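Local coordinates for shikimate kinase (Bacteroides thetaiotaomicron, PDB 3VAA), which probably catalyses magnesium-dependent phosphorylation of the 3-hydroxyl group of shikimate by ATP, the fifth of seven steps towards chorismate, at residues 187-190 with 191-194; 75-78 with 79-83; 64-67 with 68-72; 83-86 with 87-91. All blocks are in the same frame, centred on the assembly; numbering follows the deposited sequence.

Contact 1 (187-190 with 191-194); sequences ESSV and QRLQ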
loop_
_atom_site.group_PDB
_atom_site.type_symbol
_atom_site.label_atom_id
_atom_site.label_comp_id
_atom_site.label_asym_id
_atom_site.label_seq_id
_atom_site.Cartn_x
_atom_site.Cartn_y
_atom_site.Cartn_z
ATOM N N GLU A 187 -17.242 -1.335 -4.977
ATOM C CA GLU A 187 -18.181 -0.317 -4.495
ATOM C C GLU A 187 -18.579 -0.566 -3.040
ATOM O O GLU A 187 -18.682 0.373 -2.261
ATOM C CB GLU A 187 -19.449 -0.266 -5.374
ATOM C CG GLU A 187 -20.554 0.693 -4.876
ATOM C CD GLU A 187 -20.105 2.150 -4.801
ATOM O OE1 GLU A 187 -19.099 2.506 -5.452
ATOM O OE2 GLU A 187 -20.768 2.939 -4.094
ATOM N N SER A 188 -18.807 -1.835 -2.688
ATOM C CA SER A 188 -19.175 -2.213 -1.335
ATOM C C SER A 188 -18.049 -1.877 -0.353
ATOM O O SER A 188 -18.285 -1.358 0.749
ATOM C CB SER A 188 -19.461 -3.710 -1.273
ATOM O OG SER A 188 -19.862 -4.063 0.025
ATOM N N SER A 189 -16.831 -2.192 -0.770
ATOM C CA SER A 189 -15.648 -1.937 0.049
ATOM C C SER A 189 -15.447 -0.453 0.248
ATOM O O SER A 189 -15.168 -0.005 1.359
ATOM C CB SER A 189 -14.415 -2.579 -0.573
ATOM O OG SER A 189 -14.534 -3.992 -0.522
ATOM N N VAL A 190 -15.583 0.309 -0.831
ATOM C CA VAL A 190 -15.481 1.762 -0.747
ATOM C C VAL A 190 -16.466 2.319 0.283
ATOM O O VAL A 190 -16.099 3.157 1.107
ATOM C CB VAL A 190 -15.739 2.406 -2.119
ATOM C CG1 VAL A 190 -16.045 3.883 -1.968
ATOM C CG2 VAL A 190 -14.545 2.158 -3.044
ATOM N N GLN A 191 -17.708 1.824 0.257
ATOM C CA GLN A 191 -18.740 2.275 1.191
ATOM C C GLN A 191 -18.418 1.919 2.639
ATOM O O GLN A 191 -18.624 2.723 3.544
ATOM C CB GLN A 191 -20.120 1.694 0.802
ATOM C CG GLN A 191 -20.630 2.184 -0.564
ATOM C CD GLN A 191 -21.923 1.499 -1.004
ATOM O OE1 GLN A 191 -22.471 0.659 -0.286
ATOM N NE2 GLN A 191 -22.405 1.846 -2.196
ATOM N N ARG A 192 -17.927 0.707 2.853
ATOM C CA ARG A 192 -17.571 0.256 4.185
ATOM C C ARG A 192 -16.375 1.050 4.726
ATOM O O ARG A 192 -16.315 1.397 5.921
ATOM C CB ARG A 192 -17.221 -1.217 4.136
ATOM C CG ARG A 192 -17.078 -1.875 5.499
ATOM C CD ARG A 192 -16.866 -3.382 5.358
ATOM N NE ARG A 192 -17.774 -3.968 4.360
ATOM C CZ ARG A 192 -17.427 -4.358 3.129
ATOM N NH1 ARG A 192 -16.174 -4.292 2.711
ATOM N NH2 ARG A 192 -18.349 -4.853 2.309
ATOM N N LEU A 193 -15.416 1.318 3.852
ATOM C CA LEU A 193 -14.235 2.080 4.253
ATOM C C LEU A 193 -14.608 3.520 4.601
ATOM O O LEU A 193 -14.120 4.093 5.591
ATOM C CB LEU A 193 -13.184 2.051 3.153
ATOM C CG LEU A 193 -11.864 2.708 3.536
ATOM C CD1 LEU A 193 -11.270 2.015 4.775
ATOM C CD2 LEU A 193 -10.916 2.651 2.354
ATOM N N GLN A 194 -15.479 4.096 3.787
ATOM C CA GLN A 194 -15.968 5.440 4.004
ATOM C C GLN A 194 -16.676 5.519 5.361
ATOM O O GLN A 194 -16.529 6.503 6.088
ATOM C CB GLN A 194 -16.895 5.835 2.852
ATOM C CG GLN A 194 -17.297 7.290 2.803
ATOM C CD GLN A 194 -18.022 7.649 1.508
ATOM O OE1 GLN A 194 -18.410 6.775 0.726
ATOM N NE2 GLN A 194 -18.204 8.939 1.279
#
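The side chain of Glu187 starts out anti to its own nitrogen and then bends at chi2 (61°), while that of Gln191 sets off beside its nitrogen (chi1 -64°) and runs out straight; these turns make the two ends converge. The pairing is an i to i+4 side-chain bridge on one flank of helix 183-196. Gln191 NE2 donates to Glu187 OE2 over 2.7 Å, reaching the oxygen on its anti side and slightly out of the carboxylate plane, with the amide and carboxylate planes 83° apart. The same OE2 makes a salt bridge to Lys48, tying this flank to helix 38-49. On the adjoining flank Arg192 bends at chi3, and one guanidinium face lies above Ser188 O. Its NH2 comes within 2.9 Å of Ser188 OG, at an angle too poor for a hydrogen bond. The hydroxyl proton of Ser189 is probably shared between the carbonyl oxygens of Gln185 and Glu179, and Val190 packs on Leu41 and Ala44. Beneath run the regular helix bonds, among them Gln191 N to Glu187 O at 3.1 Å and, the shortest of the set, Leu193 N to Ser189 O at 2.8 Å.

Contact 2 (75-78 with 79-83); sequences RGEA and GFREL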
loop_
_atom_site.group_PDB
_atom_site.type_symbol
_atom_site.label_atom_id
_atom_site.label_comp_id
_atom_site.label_asym_id
_atom_site.label_seq_id
_atom_site.Cartn_x
_atom_site.Cartn_y
_atom_site.Cartn_z
ATOM N N ARG A 75 21.210 3.339 -5.367
ATOM C CA ARG A 75 21.352 3.796 -3.970
ATOM C C ARG A 75 21.454 2.683 -2.913
ATOM O O ARG A 75 21.883 2.939 -1.788
ATOM C CB ARG A 75 20.137 4.660 -3.580
ATOM C CG ARG A 75 19.703 5.767 -4.548
ATOM C CD ARG A 75 20.730 6.825 -4.755
ATOM N NE ARG A 75 20.193 8.004 -5.449
ATOM C CZ ARG A 75 19.637 9.062 -4.849
ATOM N NH1 ARG A 75 19.485 9.108 -3.526
ATOM N NH2 ARG A 75 19.203 10.083 -5.582
ATOM N N GLY A 76 21.017 1.478 -3.252
ATOM C CA GLY A 76 20.976 0.372 -2.296
ATOM C C GLY A 76 19.724 0.444 -1.432
ATOM O O GLY A 76 18.998 1.459 -1.453
ATOM N N GLU A 77 19.464 -0.618 -0.673
ATOM C CA GLU A 77 18.299 -0.654 0.215
ATOM C C GLU A 77 18.216 0.581 1.110
ATOM O O GLU A 77 17.214 1.288 1.093
ATOM C CB GLU A 77 18.311 -1.888 1.123
ATOM C CG GLU A 77 17.131 -1.891 2.115
ATOM C CD GLU A 77 17.197 -2.999 3.156
ATOM O OE1 GLU A 77 17.848 -4.037 2.899
ATOM O OE2 GLU A 77 16.584 -2.825 4.240
ATOM N N ALA A 78 19.248 0.807 1.919
ATOM C CA ALA A 78 19.264 1.930 2.856
ATOM C C ALA A 78 18.995 3.263 2.165
ATOM O O ALA A 78 18.217 4.062 2.648
ATOM C CB ALA A 78 20.599 1.985 3.615
ATOM N N GLY A 79 19.646 3.488 1.025
ATOM C CA GLY A 79 19.499 4.735 0.292
ATOM C C GLY A 79 18.103 4.874 -0.274
ATOM O O GLY A 79 17.510 5.964 -0.228
ATOM N N PHE A 80 17.559 3.795 -0.822
ATOM C CA PHE A 80 16.202 3.870 -1.332
ATOM C C PHE A 80 15.201 4.158 -0.214
ATOM O O PHE A 80 14.261 4.973 -0.384
ATOM C CB PHE A 80 15.776 2.608 -2.069
ATOM C CG PHE A 80 14.366 2.686 -2.548
ATOM C CD1 PHE A 80 14.066 3.352 -3.717
ATOM C CD2 PHE A 80 13.336 2.157 -1.802
ATOM C CE1 PHE A 80 12.764 3.460 -4.154
ATOM C CE2 PHE A 80 12.021 2.256 -2.237
ATOM C CZ PHE A 80 11.742 2.913 -3.415
ATOM N N ARG A 81 15.370 3.502 0.934
ATOM C CA ARG A 81 14.439 3.737 2.046
ATOM C C ARG A 81 14.504 5.175 2.583
ATOM O O ARG A 81 13.490 5.724 3.017
ATOM C CB ARG A 81 14.621 2.731 3.165
ATOM C CG ARG A 81 14.322 1.290 2.738
ATOM C CD ARG A 81 12.889 1.139 2.272
ATOM N NE ARG A 81 12.656 -0.214 1.761
ATOM C CZ ARG A 81 11.546 -0.622 1.168
ATOM N NH1 ARG A 81 10.508 0.190 1.004
ATOM N NH2 ARG A 81 11.453 -1.880 0.752
ATOM N N GLU A 82 15.697 5.765 2.571
ATOM C CA GLU A 82 15.841 7.187 2.967
ATOM C C GLU A 82 15.060 8.083 1.991
ATOM O O GLU A 82 14.319 8.966 2.399
ATOM C CB GLU A 82 17.310 7.577 2.983
ATOM C CG GLU A 82 17.604 9.009 3.396
ATOM C CD GLU A 82 19.103 9.272 3.339
ATOM O OE1 GLU A 82 19.796 8.925 4.301
ATOM O OE2 GLU A 82 19.560 9.828 2.347
ATOM N N LEU A 83 15.200 7.844 0.694
ATOM C CA LEU A 83 14.495 8.684 -0.264
ATOM C C LEU A 83 12.983 8.476 -0.189
ATOM O O LEU A 83 12.209 9.435 -0.316
ATOM C CB LEU A 83 15.032 8.481 -1.679
ATOM C CG LEU A 83 14.759 7.346 -2.586
ATOM C CD1 LEU A 83 13.375 7.450 -3.232
ATOM C CD2 LEU A 83 15.858 7.452 -3.652
HETATM O O HOH W 1 22.113 1.908 0.730
#
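Arg75 lies along the side of helix 68-91 and reaches past Gly79 to Leu83, two turns on from Arg75 itself. Its CB rests against the backbone of the next turn, 3.9 Å from Phe80 N and close to Gly79 C. CG leaves CB beside the backbone nitrogen (chi1 -48°), and a bend at chi2 swings the remainder of the chain along the helix flank. At the tip, NH1 meets Leu83 CD2 at 4.0 Å; the methyl sits over one face of the guanidinium, displaced towards its rim, and the two side chains cross at about a right angle. NH2 lies against the ring of Phe64, at the end of helix 56-64.

The backbone beneath this arm is irregular. Gly76 has a positive phi (82°), and Glu77 N and Ala78 N make no bond to the turn before, which kinks the helix here. At the next pair, Arg75 O stands 3.6 Å from Gly79 N, and a water bridges them: it donates to Arg75 O at 2.7 Å and accepts from Gly79 N at 2.9 Å. Regular bonding resumes with Phe80 N to Gly76 O at 2.8 Å, nearly straight at 165°, and continues through Arg81 N to Glu77 O. Arg81 CG packs 3.3 Å from Glu77 O, and its guanidinium turns to Glu84, with which NH1 forms a salt bridge.

A water inserted into the main-chain bonding is a recognised feature of kinked helices. Here the regular turn that follows the kink carries Arg81, a predicted shikimate-binding residue, with Phe80 beside the likewise predicted Asp57.

Contact 3 (64-67 with 68-72); sequences FHKT and VGELF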
loop_
_atom_site.group_PDB
_atom_site.type_symbol
_atom_site.label_atom_id
_atom_site.label_comp_id
_atom_site.label_asym_id
_atom_site.label_seq_id
_atom_site.Cartn_x
_atom_site.Cartn_y
_atom_site.Cartn_z
ATOM N N PHE A 64 12.622 11.766 -9.201
ATOM C CA PHE A 64 14.001 11.418 -9.494
ATOM C C PHE A 64 14.277 11.090 -10.953
ATOM O O PHE A 64 15.433 10.955 -11.335
ATOM C CB PHE A 64 14.435 10.275 -8.570
ATOM C CG PHE A 64 14.550 10.700 -7.134
ATOM C CD1 PHE A 64 15.749 11.174 -6.639
ATOM C CD2 PHE A 64 13.447 10.680 -6.300
ATOM C CE1 PHE A 64 15.860 11.588 -5.334
ATOM C CE2 PHE A 64 13.549 11.091 -4.996
ATOM C CZ PHE A 64 14.753 11.543 -4.509
ATOM N N HIS A 65 13.221 11.024 -11.764
ATOM C CA HIS A 65 13.329 10.659 -13.186
ATOM C C HIS A 65 14.109 9.356 -13.344
ATOM O O HIS A 65 14.909 9.177 -14.269
ATOM C CB HIS A 65 13.936 11.809 -14.002
ATOM C CG HIS A 65 13.150 13.078 -13.905
ATOM N ND1 HIS A 65 13.505 14.115 -13.069
ATOM C CD2 HIS A 65 11.994 13.453 -14.501
ATOM C CE1 HIS A 65 12.616 15.089 -13.178
ATOM N NE2 HIS A 65 11.687 14.709 -14.039
ATOM N N LYS A 66 13.832 8.443 -12.419
ATOM C CA LYS A 66 14.418 7.133 -12.361
ATOM C C LYS A 66 13.348 6.238 -11.795
ATOM O O LYS A 66 12.574 6.674 -10.953
ATOM C CB LYS A 66 15.633 7.096 -11.433
ATOM C CG LYS A 66 16.897 7.740 -12.022
ATOM C CD LYS A 66 17.966 7.938 -10.965
ATOM C CE LYS A 66 19.205 8.631 -11.540
ATOM N NZ LYS A 66 20.110 9.101 -10.452
ATOM N N THR A 67 13.295 4.995 -12.254
ATOM C CA THR A 67 12.320 4.049 -11.713
ATOM C C THR A 67 12.764 3.622 -10.328
ATOM O O THR A 67 13.917 3.826 -9.950
ATOM C CB THR A 67 12.191 2.807 -12.584
ATOM O OG1 THR A 67 13.421 2.064 -12.563
ATOM C CG2 THR A 67 11.841 3.190 -14.019
ATOM N N VAL A 68 11.837 3.051 -9.545
ATOM C CA VAL A 68 12.201 2.564 -8.218
ATOM C C VAL A 68 13.268 1.465 -8.289
ATOM O O VAL A 68 14.125 1.393 -7.417
ATOM C CB VAL A 68 10.962 2.080 -7.423
ATOM C CG1 VAL A 68 10.100 3.287 -7.057
ATOM C CG2 VAL A 68 10.188 1.100 -8.198
ATOM N N GLY A 69 13.241 0.635 -9.344
ATOM C CA GLY A 69 14.243 -0.397 -9.511
ATOM C C GLY A 69 15.625 0.191 -9.747
ATOM O O GLY A 69 16.635 -0.329 -9.245
ATOM N N GLU A 70 15.682 1.250 -10.542
ATOM C CA GLU A 70 16.944 1.928 -10.816
ATOM C C GLU A 70 17.510 2.552 -9.532
ATOM O O GLU A 70 18.715 2.481 -9.272
ATOM C CB GLU A 70 16.729 3.017 -11.870
ATOM C CG GLU A 70 16.485 2.455 -13.273
ATOM C CD GLU A 70 16.312 3.537 -14.327
ATOM O OE1 GLU A 70 15.486 4.447 -14.134
ATOM O OE2 GLU A 70 16.993 3.463 -15.366
ATOM N N LEU A 71 16.630 3.161 -8.739
ATOM C CA LEU A 71 17.041 3.798 -7.488
ATOM C C LEU A 71 17.591 2.783 -6.496
ATOM O O LEU A 71 18.614 3.028 -5.833
ATOM C CB LEU A 71 15.862 4.580 -6.880
ATOM C CG LEU A 71 15.473 5.859 -7.631
ATOM C CD1 LEU A 71 14.068 6.351 -7.213
ATOM C CD2 LEU A 71 16.523 6.972 -7.445
ATOM N N PHE A 72 16.935 1.632 -6.416
ATOM C CA PHE A 72 17.357 0.564 -5.519
ATOM C C PHE A 72 18.769 0.065 -5.899
ATOM O O PHE A 72 19.615 -0.161 -5.029
ATOM C CB PHE A 72 16.343 -0.579 -5.576
ATOM C CG PHE A 72 16.205 -1.334 -4.296
ATOM C CD1 PHE A 72 15.238 -0.960 -3.370
ATOM C CD2 PHE A 72 17.010 -2.435 -4.022
ATOM C CE1 PHE A 72 15.084 -1.648 -2.177
ATOM C CE2 PHE A 72 16.865 -3.143 -2.825
ATOM C CZ PHE A 72 15.899 -2.745 -1.898
#
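Hydrogen bonds between Thr67 and Glu70 close the start of helix 68-91 in both directions. Thr67 OG1, placed between its own nitrogen and carbonyl carbon (chi1 66°), accepts from Glu70 N at 3.1 Å and takes up an N-H that has no preceding helical turn to bond to. In return, Thr67 N donates to Glu70 OE1 over 2.9 Å in a nearly straight bond (165°), which uses the carboxylate lone pair directed away from the other oxygen. Glu70 CG leaves beside its nitrogen (chi1 -72°), passing 3.2 Å from Thr67 OG1, and the chain then runs extended back to Thr67. The first regular helical bond runs from Leu71 N to Thr67 O at 3.0 Å, and Val68 N is taken up by Glu61 of the preceding helix.

Apolar contacts gather on Leu71. Its CD2 touches Lys66 CD at 3.9 Å, where the two side chains cross at about a right angle, and Phe64 CB at 4.1 Å, with the methyl lying obliquely to the phenyl ring. Leu71 also packs on Ile60, Phe80 and Leu83, which makes the cluster part of the packing between helices 56-64 and 68-91.

A salt bridge is made by Lys66, whose CB and CD lie against Leu71 before NZ reaches Glu74. The buried Lys66 O has no polar partner in the model.

Thr67 at the N-cap and Glu70 three residues on form a capping box. The apolar touch of Lys66 on Leu71 occupies the positions of a hydrophobic staple, with the aliphatic part of a lysine as one member.

Contact 4 (83-86 with 87-91); sequences LERN and MLHEV
Arg85, Asn86 and Met87 bring together the two turns near the end of helix 68-91, with His89 as the main partner of the arginine. With CG beside the carbonyl carbon and a turn at chi2 (-86°), the Arg85 chain brings its guanidinium flat onto the imidazole of His89: the centres are 3.6 Å apart, the planes only 10° from parallel. CZ sits over the middle of the ring, and the closest approach of guanidinium to ring is NH2 to His89 CE1 at 3.4 Å. A bond from NH1 to Asn86 OD1 at 3.1 Å restrains the rotation of the guanidinium; it lies in the carbonyl plane of the amide but is tilted out of the guanidinium plane.

Met87, bent at both chi2 and chi3, curls back over the preceding turn. Its CG lies 3.4 Å from Leu83 O and its CE 3.6 Å from Asn86 C and 3.9 Å from Asn86 CB, while the residue also packs on Tyr59 and Ile60 of helix 56-64. The main-chain bonds run regularly from Met87 N to Leu83 O at 2.9 Å through to a longer Glu90 N to Asn86 O at 3.2 Å.

His89 stacks also with Phe114, and so joins this helix to helix 111-118. A cation held face to face with the imidazole would probably disfavour a second positive charge there, so the stack is consistent with a neutral His89 acting as the pi partner of Arg85.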
loop_
_atom_site.group_PDB
_atom_site.type_symbol
_atom_site.label_atom_id
_atom_site.label_comp_id
_atom_site.label_asym_id
_atom_site.label_seq_id
_atom_site.Cartn_x
_atom_site.Cartn_y
_atom_site.Cartn_z
ATOM N N LEU A 83 15.200 7.844 0.694
ATOM C CA LEU A 83 14.495 8.684 -0.264
ATOM C C LEU A 83 12.983 8.476 -0.189
ATOM O O LEU A 83 12.209 9.435 -0.316
ATOM C CB LEU A 83 15.032 8.481 -1.679
ATOM C CG LEU A 83 14.759 7.346 -2.586
ATOM C CD1 LEU A 83 13.375 7.450 -3.232
ATOM C CD2 LEU A 83 15.858 7.452 -3.652
ATOM N N GLU A 84 12.555 7.234 0.054
ATOM C CA GLU A 84 11.139 6.945 0.211
ATOM C C GLU A 84 10.555 7.704 1.415
ATOM O O GLU A 84 9.480 8.295 1.340
ATOM C CB GLU A 84 10.930 5.443 0.377
ATOM C CG GLU A 84 9.494 5.010 0.620
ATOM C CD GLU A 84 9.375 3.519 0.767
ATOM O OE1 GLU A 84 10.089 2.942 1.639
ATOM O OE2 GLU A 84 8.569 2.918 -0.006
ATOM N N ARG A 85 11.276 7.676 2.538
ATOM C CA ARG A 85 10.886 8.429 3.711
ATOM C C ARG A 85 10.754 9.922 3.390
ATOM O O ARG A 85 9.792 10.572 3.756
ATOM C CB ARG A 85 11.941 8.204 4.807
ATOM C CG ARG A 85 11.737 8.958 6.107
ATOM C CD ARG A 85 12.322 10.368 6.063
ATOM N NE ARG A 85 12.237 11.031 7.370
ATOM C CZ ARG A 85 12.250 12.352 7.553
ATOM N NH1 ARG A 85 12.343 13.188 6.520
ATOM N NH2 ARG A 85 12.140 12.843 8.769
ATOM N N ASN A 86 11.741 10.471 2.704
ATOM C CA ASN A 86 11.699 11.871 2.350
ATOM C C ASN A 86 10.511 12.212 1.437
ATOM O O ASN A 86 9.865 13.237 1.610
ATOM C CB ASN A 86 13.025 12.304 1.722
ATOM C CG ASN A 86 14.160 12.286 2.703
ATOM O OD1 ASN A 86 13.952 12.480 3.914
ATOM N ND2 ASN A 86 15.396 12.146 2.188
ATOM N N MET A 87 10.189 11.328 0.491
ATOM C CA MET A 87 9.074 11.576 -0.388
ATOM C C MET A 87 7.732 11.406 0.359
ATOM O O MET A 87 6.766 12.137 0.081
ATOM C CB MET A 87 9.156 10.693 -1.634
ATOM C CG MET A 87 10.318 11.039 -2.582
ATOM S SD MET A 87 10.435 12.782 -3.028
ATOM C CE MET A 87 11.566 13.444 -1.762
ATOM N N LEU A 88 7.673 10.476 1.294
ATOM C CA LEU A 88 6.502 10.323 2.172
ATOM C C LEU A 88 6.251 11.658 2.888
ATOM O O LEU A 88 5.109 12.122 2.970
ATOM C CB LEU A 88 6.720 9.219 3.196
ATOM C CG LEU A 88 5.619 9.016 4.245
ATOM C CD1 LEU A 88 4.275 8.710 3.560
ATOM C CD2 LEU A 88 6.006 7.887 5.229
ATOM N N HIS A 89 7.314 12.297 3.392
ATOM C CA HIS A 89 7.157 13.584 4.059
ATOM C C HIS A 89 6.658 14.677 3.124
ATOM O O HIS A 89 5.928 15.565 3.553
ATOM C CB HIS A 89 8.436 13.961 4.823
ATOM C CG HIS A 89 8.608 13.176 6.079
ATOM N ND1 HIS A 89 8.667 13.768 7.320
ATOM C CD2 HIS A 89 8.616 11.839 6.301
ATOM C CE1 HIS A 89 8.774 12.833 8.248
ATOM N NE2 HIS A 89 8.745 11.652 7.660
ATOM N N GLU A 90 7.045 14.623 1.860
ATOM C CA GLU A 90 6.551 15.587 0.892
ATOM C C GLU A 90 5.059 15.398 0.607
ATOM O O GLU A 90 4.294 16.366 0.630
ATOM C CB GLU A 90 7.333 15.512 -0.418
ATOM C CG GLU A 90 8.736 16.035 -0.334
ATOM C CD GLU A 90 9.337 16.322 -1.701
ATOM O OE1 GLU A 90 8.647 16.103 -2.720
ATOM O OE2 GLU A 90 10.497 16.764 -1.775
ATOM N N VAL A 91 4.646 14.150 0.341
ATOM C CA VAL A 91 3.234 13.913 -0.022
ATOM C C VAL A 91 2.336 14.118 1.183
ATOM O O VAL A 91 1.156 14.434 1.039
ATOM C CB VAL A 91 2.997 12.520 -0.687
ATOM C CG1 VAL A 91 3.847 12.393 -1.974
ATOM C CG2 VAL A 91 3.295 11.376 0.251
#

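From the N terminus, contact 3 comes first, closing the short turn between helices 56-64 and 68-91; contacts 2 and 4 then follow along the same long helix, and contact 1 lies far downstream on helix 183-196. The four run in series, with no nesting or crossing, although contacts 2 and 4 share Leu83. Contact 3 touches contacts 2 and 4: Phe64 meets Arg75, Leu83 and Met87, so the end of helix 56-64 packs against several turns of helix 68-91. Contact 1 sits on the opposite side of the chain's centre from contacts 2 and 3, with centres about 35 and 33 Å away, and belongs to the flank formed with helix 38-49 and strand 173-176.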